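Local coordinates for MdcC (Pseudomonas fluorescens, PDB 5VIT), which probably serves as the acyl carrier protein of malonate decarboxylase, carrying acetyl and malonyl thioesters on a phosphoribosyl-dephospho-CoA prosthetic group, at residues M1-G11 and G38-N49; L62-I73 and L89-G97. All coordinates share one frame; numbering follows the deposited sequence.

Contact 1 (M1-G11 and G38-N49); sequences METLSFEFPAG and GKLSIQVQTSVN
With CG beside the backbone N (chi1 -57°), Phe6 swings its ring along the sheet so that CE1 meets CG2 of Val44 at 3.9 Å, while Ile42 O lies at the ring edge. Phe8 repeats the turn, and its CD1 lies 4.1 Å from CD1 of Ile42, the two side chains crossing at a slant. These pairs, with Leu4 against Val44, share one face of an antiparallel pairing of strands 2-9 and 39-46, in which Leu4, Phe6 and Phe8 each exchange two backbone hydrogen bonds with Val44, Ile42 and Leu40, respectively. The other face is polar. Gln43, bent at chi2 (95°), brings OE1 within 2.9 Å of Ser5 OG, a hydrogen bond whose hydroxyl sits above the amide carbonyl plane. Glu7 crosses the aliphatic part of Lys39, its OE1 3.1 Å from Lys39 CD, and the salt bridge to NZ is long. At the chain start, Met1 N bonds Asn49 OD1 (2.8 Å), tying the N-terminus to the turn after strand 39-46. Strand 2-9 is outermost in the chain's mixed sheet; strand 71-78 flanks 39-46 on its other side, and helix 52-62 covers the apolar face, where Phe59 meets the Phe6 ring edge-to-face.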
loop_
_atom_site.group_PDB
_atom_site.type_symbol
_atom_site.label_atom_id
_atom_site.label_comp_id
_atom_site.label_asym_id
_atom_site.label_seq_id
_atom_site.Cartn_x
_atom_site.Cartn_y
_atom_site.Cartn_z
ATOM N N MET B 1 18.856 19.317 23.197
ATOM C CA MET B 1 19.346 17.984 22.871
ATOM C C MET B 1 19.071 16.982 23.992
ATOM O O MET B 1 19.210 17.307 25.173
ATOM C CB MET B 1 20.847 18.036 22.577
ATOM C CG MET B 1 21.518 16.683 22.445
ATOM S SD MET B 1 23.307 16.768 22.184
ATOM C CE MET B 1 23.865 15.488 23.287
ATOM N N GLU B 2 18.693 15.758 23.640
ATOM C CA GLU B 2 18.685 14.726 24.660
ATOM C C GLU B 2 19.256 13.411 24.189
ATOM O O GLU B 2 19.487 13.196 22.996
ATOM C CB GLU B 2 17.274 14.519 25.235
ATOM C CG GLU B 2 16.118 14.643 24.280
ATOM C CD GLU B 2 14.790 14.844 25.023
ATOM O OE1 GLU B 2 14.603 15.907 25.650
ATOM O OE2 GLU B 2 13.933 13.936 24.988
ATOM N N THR B 3 19.538 12.555 25.163
ATOM C CA THR B 3 20.077 11.241 24.900
ATOM C C THR B 3 19.074 10.237 25.430
ATOM O O THR B 3 18.595 10.349 26.566
ATOM C CB THR B 3 21.458 11.038 25.548
ATOM O OG1 THR B 3 22.356 12.032 25.049
ATOM C CG2 THR B 3 22.021 9.667 25.217
ATOM N N LEU B 4 18.740 9.276 24.581
ATOM C CA LEU B 4 17.667 8.342 24.855
ATOM C C LEU B 4 18.185 6.944 24.618
ATOM O O LEU B 4 19.046 6.732 23.767
ATOM C CB LEU B 4 16.454 8.627 23.959
ATOM C CG LEU B 4 15.911 10.052 23.936
ATOM C CD1 LEU B 4 14.967 10.237 22.761
ATOM C CD2 LEU B 4 15.186 10.348 25.237
ATOM N N SER B 5 17.654 5.991 25.369
ATOM C CA SER B 5 18.061 4.601 25.239
ATOM C C SER B 5 16.851 3.733 25.031
ATOM O O SER B 5 15.816 3.951 25.655
ATOM C CB SER B 5 18.826 4.143 26.480
ATOM O OG SER B 5 19.964 4.960 26.663
ATOM N N PHE B 6 16.974 2.753 24.150
ATOM C CA PHE B 6 15.866 1.855 23.874
ATOM C C PHE B 6 16.393 0.445 23.850
ATOM O O PHE B 6 17.569 0.223 23.584
ATOM C CB PHE B 6 15.186 2.187 22.538
ATOM C CG PHE B 6 14.693 3.601 22.447
ATOM C CD1 PHE B 6 15.560 4.627 22.119
ATOM C CD2 PHE B 6 13.369 3.902 22.698
ATOM C CE1 PHE B 6 15.120 5.926 22.053
ATOM C CE2 PHE B 6 12.916 5.200 22.619
ATOM C CZ PHE B 6 13.795 6.216 22.284
ATOM N N GLU B 7 15.517 -0.510 24.123
ATOM C CA GLU B 7 15.910 -1.902 24.072
ATOM C C GLU B 7 14.757 -2.766 23.583
ATOM O O GLU B 7 13.590 -2.541 23.912
ATOM C CB GLU B 7 16.411 -2.356 25.443
ATOM C CG GLU B 7 16.878 -3.793 25.467
ATOM C CD GLU B 7 17.538 -4.153 26.776
ATOM O OE1 GLU B 7 17.369 -5.310 27.220
ATOM O OE2 GLU B 7 18.229 -3.276 27.351
ATOM N N PHE B 8 15.089 -3.746 22.762
ATOM C CA PHE B 8 14.073 -4.554 22.127
ATOM C C PHE B 8 14.523 -5.982 22.088
ATOM O O PHE B 8 15.726 -6.245 22.084
ATOM C CB PHE B 8 13.771 -4.043 20.711
ATOM C CG PHE B 8 13.119 -2.702 20.700
ATOM C CD1 PHE B 8 13.874 -1.552 20.537
ATOM C CD2 PHE B 8 11.751 -2.587 20.904
ATOM C CE1 PHE B 8 13.274 -0.321 20.558
ATOM C CE2 PHE B 8 11.146 -1.351 20.921
ATOM C CZ PHE B 8 11.908 -0.220 20.755
ATOM N N PRO B 9 13.553 -6.912 22.074
ATOM C CA PRO B 9 13.867 -8.331 21.896
ATOM C C PRO B 9 14.446 -8.564 20.512
ATOM O O PRO B 9 13.911 -8.046 19.530
ATOM C CB PRO B 9 12.506 -9.020 22.063
ATOM C CG PRO B 9 11.506 -7.956 21.718
ATOM C CD PRO B 9 12.108 -6.679 22.236
ATOM N N ALA B 10 15.533 -9.321 20.435
ATOM C CA ALA B 10 16.166 -9.594 19.148
ATOM C C ALA B 10 16.621 -11.051 19.061
ATOM O O ALA B 10 16.474 -11.812 20.007
ATOM C CB ALA B 10 17.337 -8.649 18.923
ATOM N N GLY B 11 17.155 -11.435 17.913
ATOM C CA GLY B 11 17.593 -12.798 17.697
ATOM C C GLY B 11 19.083 -12.928 17.925
ATOM O O GLY B 11 19.611 -12.442 18.929
ATOM N N GLY B 38 19.542 -12.093 21.697
ATOM C CA GLY B 38 18.264 -11.818 22.321
ATOM C C GLY B 38 17.944 -10.344 22.550
ATOM O O GLY B 38 16.821 -10.006 22.942
ATOM N N LYS B 39 18.913 -9.463 22.297
ATOM C CA LYS B 39 18.770 -8.060 22.669
ATOM C C LYS B 39 19.242 -7.057 21.596
ATOM O O LYS B 39 20.290 -7.218 20.974
ATOM C CB LYS B 39 19.528 -7.811 23.969
ATOM C CG LYS B 39 19.084 -6.584 24.708
ATOM C CD LYS B 39 19.990 -6.302 25.899
ATOM C CE LYS B 39 19.949 -7.425 26.910
ATOM N NZ LYS B 39 20.720 -7.046 28.124
ATOM N N LEU B 40 18.444 -6.023 21.383
ATOM C CA LEU B 40 18.811 -4.931 20.495
ATOM C C LEU B 40 18.854 -3.657 21.309
ATOM O O LEU B 40 17.815 -3.215 21.814
ATOM C CB LEU B 40 17.812 -4.790 19.357
ATOM C CG LEU B 40 18.002 -3.596 18.421
ATOM C CD1 LEU B 40 19.114 -3.853 17.420
ATOM C CD2 LEU B 40 16.706 -3.311 17.702
ATOM N N SER B 41 20.047 -3.082 21.449
ATOM C CA SER B 41 20.231 -1.866 22.246
ATOM C C SER B 41 20.409 -0.659 21.347
ATOM O O SER B 41 21.282 -0.651 20.494
ATOM C CB SER B 41 21.444 -1.996 23.179
ATOM O OG SER B 41 21.192 -2.921 24.221
ATOM N N ILE B 42 19.589 0.364 21.555
ATOM C CA ILE B 42 19.633 1.556 20.718
ATOM C C ILE B 42 19.847 2.797 21.563
ATOM O O ILE B 42 19.125 3.043 22.536
ATOM C CB ILE B 42 18.341 1.734 19.898
ATOM C CG1 ILE B 42 18.087 0.509 19.008
ATOM C CG2 ILE B 42 18.414 3.019 19.078
ATOM C CD1 ILE B 42 16.691 0.461 18.395
ATOM N N GLN B 43 20.863 3.562 21.187
ATOM C CA GLN B 43 21.135 4.856 21.785
ATOM C C GLN B 43 20.817 5.940 20.762
ATOM O O GLN B 43 21.272 5.860 19.620
ATOM C CB GLN B 43 22.592 4.939 22.215
ATOM C CG GLN B 43 22.931 6.145 23.027
ATOM C CD GLN B 43 22.865 5.857 24.502
ATOM O OE1 GLN B 43 22.297 4.838 24.934
ATOM N NE2 GLN B 43 23.480 6.730 25.293
ATOM N N VAL B 44 20.033 6.937 21.159
ATOM C CA VAL B 44 19.701 8.048 20.272
ATOM C C VAL B 44 20.147 9.360 20.886
ATOM O O VAL B 44 19.814 9.667 22.033
ATOM C CB VAL B 44 18.174 8.155 19.968
ATOM C CG1 VAL B 44 17.876 9.411 19.144
ATOM C CG2 VAL B 44 17.659 6.919 19.254
ATOM N N GLN B 45 20.903 10.132 20.118
ATOM C CA GLN B 45 21.190 11.510 20.473
ATOM C C GLN B 45 20.525 12.373 19.424
ATOM O O GLN B 45 20.789 12.211 18.222
ATOM C CB GLN B 45 22.687 11.761 20.526
ATOM C CG GLN B 45 23.157 12.247 21.853
ATOM C CD GLN B 45 24.660 12.146 22.003
ATOM O OE1 GLN B 45 25.359 11.694 21.095
ATOM N NE2 GLN B 45 25.166 12.556 23.163
ATOM N N THR B 46 19.641 13.265 19.860
ATOM C CA THR B 46 18.828 14.023 18.916
ATOM C C THR B 46 18.772 15.487 19.337
ATOM O O THR B 46 18.786 15.799 20.517
ATOM C CB THR B 46 17.375 13.419 18.783
ATOM O OG1 THR B 46 16.635 14.127 17.781
ATOM C CG2 THR B 46 16.617 13.500 20.111
ATOM N N SER B 47 18.734 16.375 18.356
ATOM C CA SER B 47 18.600 17.804 18.599
ATOM C C SER B 47 17.193 18.212 19.036
ATOM O O SER B 47 17.000 19.289 19.595
ATOM C CB SER B 47 18.965 18.572 17.333
ATOM O OG SER B 47 18.211 18.093 16.233
ATOM N N VAL B 48 16.216 17.360 18.735
ATOM C CA VAL B 48 14.813 17.629 19.027
ATOM C C VAL B 48 14.411 17.170 20.437
ATOM O O VAL B 48 14.403 15.969 20.734
ATOM C CB VAL B 48 13.903 16.929 18.024
ATOM C CG1 VAL B 48 12.457 17.411 18.199
ATOM C CG2 VAL B 48 14.393 17.163 16.601
ATOM N N ASN B 49 14.074 18.128 21.299
ATOM C CA ASN B 49 13.690 17.830 22.676
ATOM C C ASN B 49 12.274 17.284 22.767
ATOM O O ASN B 49 11.420 17.647 21.962
ATOM C CB ASN B 49 13.805 19.081 23.548
ATOM C CG ASN B 49 15.217 19.624 23.612
ATOM O OD1 ASN B 49 16.164 18.904 23.936
ATOM N ND2 ASN B 49 15.365 20.906 23.297
#

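Contact 2 (L62-I73 and L89-G97); sequences LFDGQTPPALLI and LEQGFEEIG
Phe93 reaches from helix 82-96 into the apolar side chains of 62-73. Its CB leaves the helix with CG beside the backbone N (chi1 -84°), which carries the ring out toward the sheet and the turn after Leu62. Along one ring side, Phe93 CD2 lies 3.9 Å from Leu71 CD1, and CE2 beyond it comes to 3.5 Å from the same methyl. CE2 also meets CB of Pro68, while Pro69 CD sits at the ring edge. On the other side, CE1 touches Ile73 CD1 and Phe63 CE2. The tip, Phe93 CZ, packs 3.6 Å from Ile73 CD1 and 3.7 Å from Phe63 CE2; Phe93 CZ approaches the Phe63 ring at its edge, with the planes of the Phe63 and Phe93 rings 72° apart. The setting is a two-layer alpha/beta sandwich in which helices 52-62 and 82-96 lie on the same side of a mixed sheet, and the segment 62-73 runs from the end of the first helix through a type II beta turn at Phe63-Gln66 into strand 71-78. Replacing Phe93 by an alanine is likely to open a gap between helix 82-96 and strand 71-78, with Phe63, Leu71 and Ile73 losing the ring they share. Flanking the ring, Leu62 splits its methyls: CD2 meets Leu89 CD1 at 4.0 Å, and CD1 rests on Glu90 CG, whose carboxylate is turned to Arg86 in a salt bridge. Near the helix end, Ile96 and Leu71 run antiparallel alongside each other, Ile96 CG1 4.1 Å from Leu71 CD2.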
loop_
_atom_site.group_PDB
_atom_site.type_symbol
_atom_site.label_atom_id
_atom_site.label_comp_id
_atom_site.label_asym_id
_atom_site.label_seq_id
_atom_site.Cartn_x
_atom_site.Cartn_y
_atom_site.Cartn_z
ATOM N N LEU B 62 8.818 -0.518 13.372
ATOM C CA LEU B 62 9.903 -1.128 12.641
ATOM C C LEU B 62 10.076 -2.610 13.044
ATOM O O LEU B 62 10.295 -3.474 12.195
ATOM C CB LEU B 62 11.173 -0.320 12.886
ATOM C CG LEU B 62 12.365 -0.545 11.977
ATOM C CD1 LEU B 62 12.007 -0.238 10.524
ATOM C CD2 LEU B 62 13.526 0.310 12.481
ATOM N N PHE B 63 9.946 -2.905 14.335
ATOM C CA PHE B 63 10.220 -4.259 14.829
ATOM C C PHE B 63 8.961 -5.095 15.136
ATOM O O PHE B 63 9.054 -6.176 15.722
ATOM C CB PHE B 63 11.107 -4.171 16.078
ATOM C CG PHE B 63 12.353 -3.360 15.867
ATOM C CD1 PHE B 63 12.768 -2.435 16.815
ATOM C CD2 PHE B 63 13.103 -3.512 14.709
ATOM C CE1 PHE B 63 13.906 -1.673 16.606
ATOM C CE2 PHE B 63 14.241 -2.755 14.498
ATOM C CZ PHE B 63 14.641 -1.833 15.445
ATOM N N ASP B 64 7.800 -4.598 14.716
ATOM C CA ASP B 64 6.513 -5.268 14.944
ATOM C C ASP B 64 6.428 -6.627 14.235
ATOM O O ASP B 64 6.299 -6.703 13.012
ATOM C CB ASP B 64 5.370 -4.339 14.487
ATOM C CG ASP B 64 3.972 -4.909 14.762
ATOM O OD1 ASP B 64 2.976 -4.216 14.460
ATOM O OD2 ASP B 64 3.848 -6.037 15.274
ATOM N N GLY B 65 6.497 -7.700 15.019
ATOM C CA GLY B 65 6.318 -9.047 14.503
ATOM C C GLY B 65 7.487 -9.513 13.653
ATOM O O GLY B 65 7.359 -10.435 12.840
ATOM N N GLN B 66 8.638 -8.871 13.827
ATOM C CA GLN B 66 9.819 -9.288 13.089
ATOM C C GLN B 66 11.059 -9.045 13.908
ATOM O O GLN B 66 11.486 -7.902 14.101
ATOM C CB GLN B 66 9.914 -8.573 11.748
ATOM C CG GLN B 66 9.447 -7.156 11.778
ATOM C CD GLN B 66 9.105 -6.650 10.386
ATOM O OE1 GLN B 66 9.983 -6.495 9.533
ATOM N NE2 GLN B 66 7.818 -6.413 10.143
ATOM N N THR B 67 11.622 -10.147 14.386
ATOM C CA THR B 67 12.781 -10.128 15.258
ATOM C C THR B 67 14.019 -9.721 14.457
ATOM O O THR B 67 14.488 -10.469 13.603
ATOM C CB THR B 67 12.995 -11.520 15.928
ATOM O OG1 THR B 67 11.749 -12.005 16.456
ATOM C CG2 THR B 67 13.986 -11.423 17.052
ATOM N N PRO B 68 14.536 -8.514 14.724
ATOM C CA PRO B 68 15.757 -8.059 14.059
ATOM C C PRO B 68 16.970 -8.823 14.588
ATOM O O PRO B 68 16.856 -9.527 15.591
ATOM C CB PRO B 68 15.825 -6.579 14.440
ATOM C CG PRO B 68 15.197 -6.534 15.792
ATOM C CD PRO B 68 14.092 -7.568 15.765
ATOM N N PRO B 69 18.113 -8.703 13.912
ATOM C CA PRO B 69 19.337 -9.256 14.489
ATOM C C PRO B 69 19.705 -8.497 15.759
ATOM O O PRO B 69 19.340 -7.326 15.901
ATOM C CB PRO B 69 20.371 -9.044 13.380
ATOM C CG PRO B 69 19.827 -7.905 12.571
ATOM C CD PRO B 69 18.349 -8.121 12.578
ATOM N N ALA B 70 20.382 -9.162 16.685
ATOM C CA ALA B 70 20.854 -8.498 17.886
ATOM C C ALA B 70 21.988 -7.561 17.491
ATOM O O ALA B 70 23.032 -7.994 17.008
ATOM C CB ALA B 70 21.310 -9.513 18.938
ATOM N N LEU B 71 21.760 -6.269 17.673
ATOM C CA LEU B 71 22.712 -5.261 17.238
ATOM C C LEU B 71 22.911 -4.220 18.312
ATOM O O LEU B 71 22.112 -4.104 19.245
ATOM C CB LEU B 71 22.240 -4.582 15.950
ATOM C CG LEU B 71 22.115 -5.406 14.671
ATOM C CD1 LEU B 71 21.526 -4.557 13.577
ATOM C CD2 LEU B 71 23.468 -5.939 14.244
ATOM N N LEU B 72 24.001 -3.477 18.169
ATOM C CA LEU B 72 24.241 -2.259 18.927
ATOM C C LEU B 72 24.037 -1.124 17.947
ATOM O O LEU B 72 24.718 -1.054 16.923
ATOM C CB LEU B 72 25.651 -2.226 19.514
ATOM C CG LEU B 72 25.914 -2.785 20.914
ATOM C CD1 LEU B 72 25.046 -3.975 21.207
ATOM C CD2 LEU B 72 27.374 -3.153 21.083
ATOM N N ILE B 73 23.072 -0.257 18.228
ATOM C CA ILE B 73 22.762 0.802 17.283
ATOM C C ILE B 73 22.959 2.125 17.960
ATOM O O ILE B 73 22.405 2.387 19.032
ATOM C CB ILE B 73 21.325 0.698 16.731
ATOM C CG1 ILE B 73 21.187 -0.534 15.833
ATOM C CG2 ILE B 73 20.965 1.951 15.929
ATOM C CD1 ILE B 73 19.835 -0.640 15.146
ATOM N N LEU B 89 17.290 3.777 8.788
ATOM C CA LEU B 89 17.378 2.604 9.633
ATOM C C LEU B 89 17.238 1.362 8.772
ATOM O O LEU B 89 17.936 0.370 8.990
ATOM C CB LEU B 89 16.315 2.646 10.729
ATOM C CG LEU B 89 16.736 3.411 11.979
ATOM C CD1 LEU B 89 15.540 3.778 12.830
ATOM C CD2 LEU B 89 17.693 2.533 12.756
ATOM N N GLU B 90 16.350 1.424 7.777
ATOM C CA GLU B 90 16.154 0.290 6.879
ATOM C C GLU B 90 17.386 0.121 5.985
ATOM O O GLU B 90 17.821 -1.013 5.746
ATOM C CB GLU B 90 14.858 0.454 6.063
ATOM C CG GLU B 90 13.582 0.172 6.895
ATOM C CD GLU B 90 12.282 0.716 6.277
ATOM O OE1 GLU B 90 12.325 1.767 5.591
ATOM O OE2 GLU B 90 11.205 0.113 6.509
ATOM N N GLN B 91 17.971 1.233 5.529
ATOM C CA GLN B 91 19.243 1.192 4.790
ATOM C C GLN B 91 20.377 0.537 5.602
ATOM O O GLN B 91 21.172 -0.254 5.079
ATOM C CB GLN B 91 19.685 2.600 4.391
ATOM C CG GLN B 91 18.758 3.334 3.430
ATOM C CD GLN B 91 19.245 4.755 3.113
ATOM O OE1 GLN B 91 20.157 5.288 3.773
ATOM N NE2 GLN B 91 18.625 5.379 2.107
ATOM N N GLY B 92 20.458 0.903 6.879
ATOM C CA GLY B 92 21.438 0.330 7.782
ATOM C C GLY B 92 21.265 -1.170 7.965
ATOM O O GLY B 92 22.224 -1.925 7.823
ATOM N N PHE B 93 20.041 -1.602 8.268
ATOM C CA PHE B 93 19.740 -3.030 8.458
ATOM C C PHE B 93 20.007 -3.826 7.194
ATOM O O PHE B 93 20.442 -4.973 7.270
ATOM C CB PHE B 93 18.285 -3.236 8.901
ATOM C CG PHE B 93 18.074 -3.076 10.387
ATOM C CD1 PHE B 93 17.585 -1.886 10.913
ATOM C CD2 PHE B 93 18.374 -4.114 11.262
ATOM C CE1 PHE B 93 17.384 -1.734 12.280
ATOM C CE2 PHE B 93 18.181 -3.966 12.628
ATOM C CZ PHE B 93 17.685 -2.775 13.141
ATOM N N GLU B 94 19.750 -3.208 6.040
ATOM C CA GLU B 94 20.034 -3.809 4.741
ATOM C C GLU B 94 21.514 -4.151 4.544
ATOM O O GLU B 94 21.842 -5.256 4.116
ATOM C CB GLU B 94 19.595 -2.874 3.616
ATOM C CG GLU B 94 18.929 -3.575 2.442
ATOM C CD GLU B 94 17.434 -3.767 2.663
ATOM O OE1 GLU B 94 16.944 -3.408 3.763
ATOM O OE2 GLU B 94 16.745 -4.257 1.738
ATOM N N GLU B 95 22.394 -3.184 4.815
ATOM C CA GLU B 95 23.844 -3.392 4.689
ATOM C C GLU B 95 24.393 -4.463 5.641
ATOM O O GLU B 95 25.228 -5.282 5.252
ATOM C CB GLU B 95 24.596 -2.085 4.929
ATOM C CG GLU B 95 24.496 -1.095 3.801
ATOM C CD GLU B 95 25.462 0.068 3.966
ATOM O OE1 GLU B 95 26.561 -0.136 4.530
ATOM O OE2 GLU B 95 25.124 1.188 3.524
ATOM N N ILE B 96 23.913 -4.444 6.882
ATOM C CA ILE B 96 24.349 -5.375 7.923
ATOM C C ILE B 96 24.135 -6.848 7.526
ATOM O O ILE B 96 24.882 -7.729 7.961
ATOM C CB ILE B 96 23.611 -5.077 9.262
ATOM C CG1 ILE B 96 24.607 -4.931 10.408
ATOM C CG2 ILE B 96 22.597 -6.153 9.606
ATOM C CD1 ILE B 96 25.341 -3.644 10.382
ATOM N N GLY B 97 23.123 -7.103 6.695
ATOM C CA GLY B 97 22.832 -8.441 6.205
ATOM C C GLY B 97 23.304 -8.690 4.774
ATOM O O GLY B 97 22.606 -9.325 3.982
#

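How the contacts relate
Contact 1 is the more surface-lying, with several exposed residues on its polar face, while the touching residues of contact 2 are all buried or partly exposed. Contact 1 joins two strands at the sheet margin, mainly through backbone hydrogen bonds, with an apolar face turned inward and a polar face turned outward. Contact 2 lies between the sheet and its helical cover, and holds by side-chain packing alone. They share one sheet: strand 39-46 lies beside strand 71-78, which begins in contact 2, and Gln43 N to Ile73 O (2.9 Å) probably hydrogen-bonds the two. Phe63 of contact 2 also meets Phe8 of contact 1 edge-to-face. Outward, Glu90 and Glu94 make weak polar contacts with the neighbouring MdcA chain.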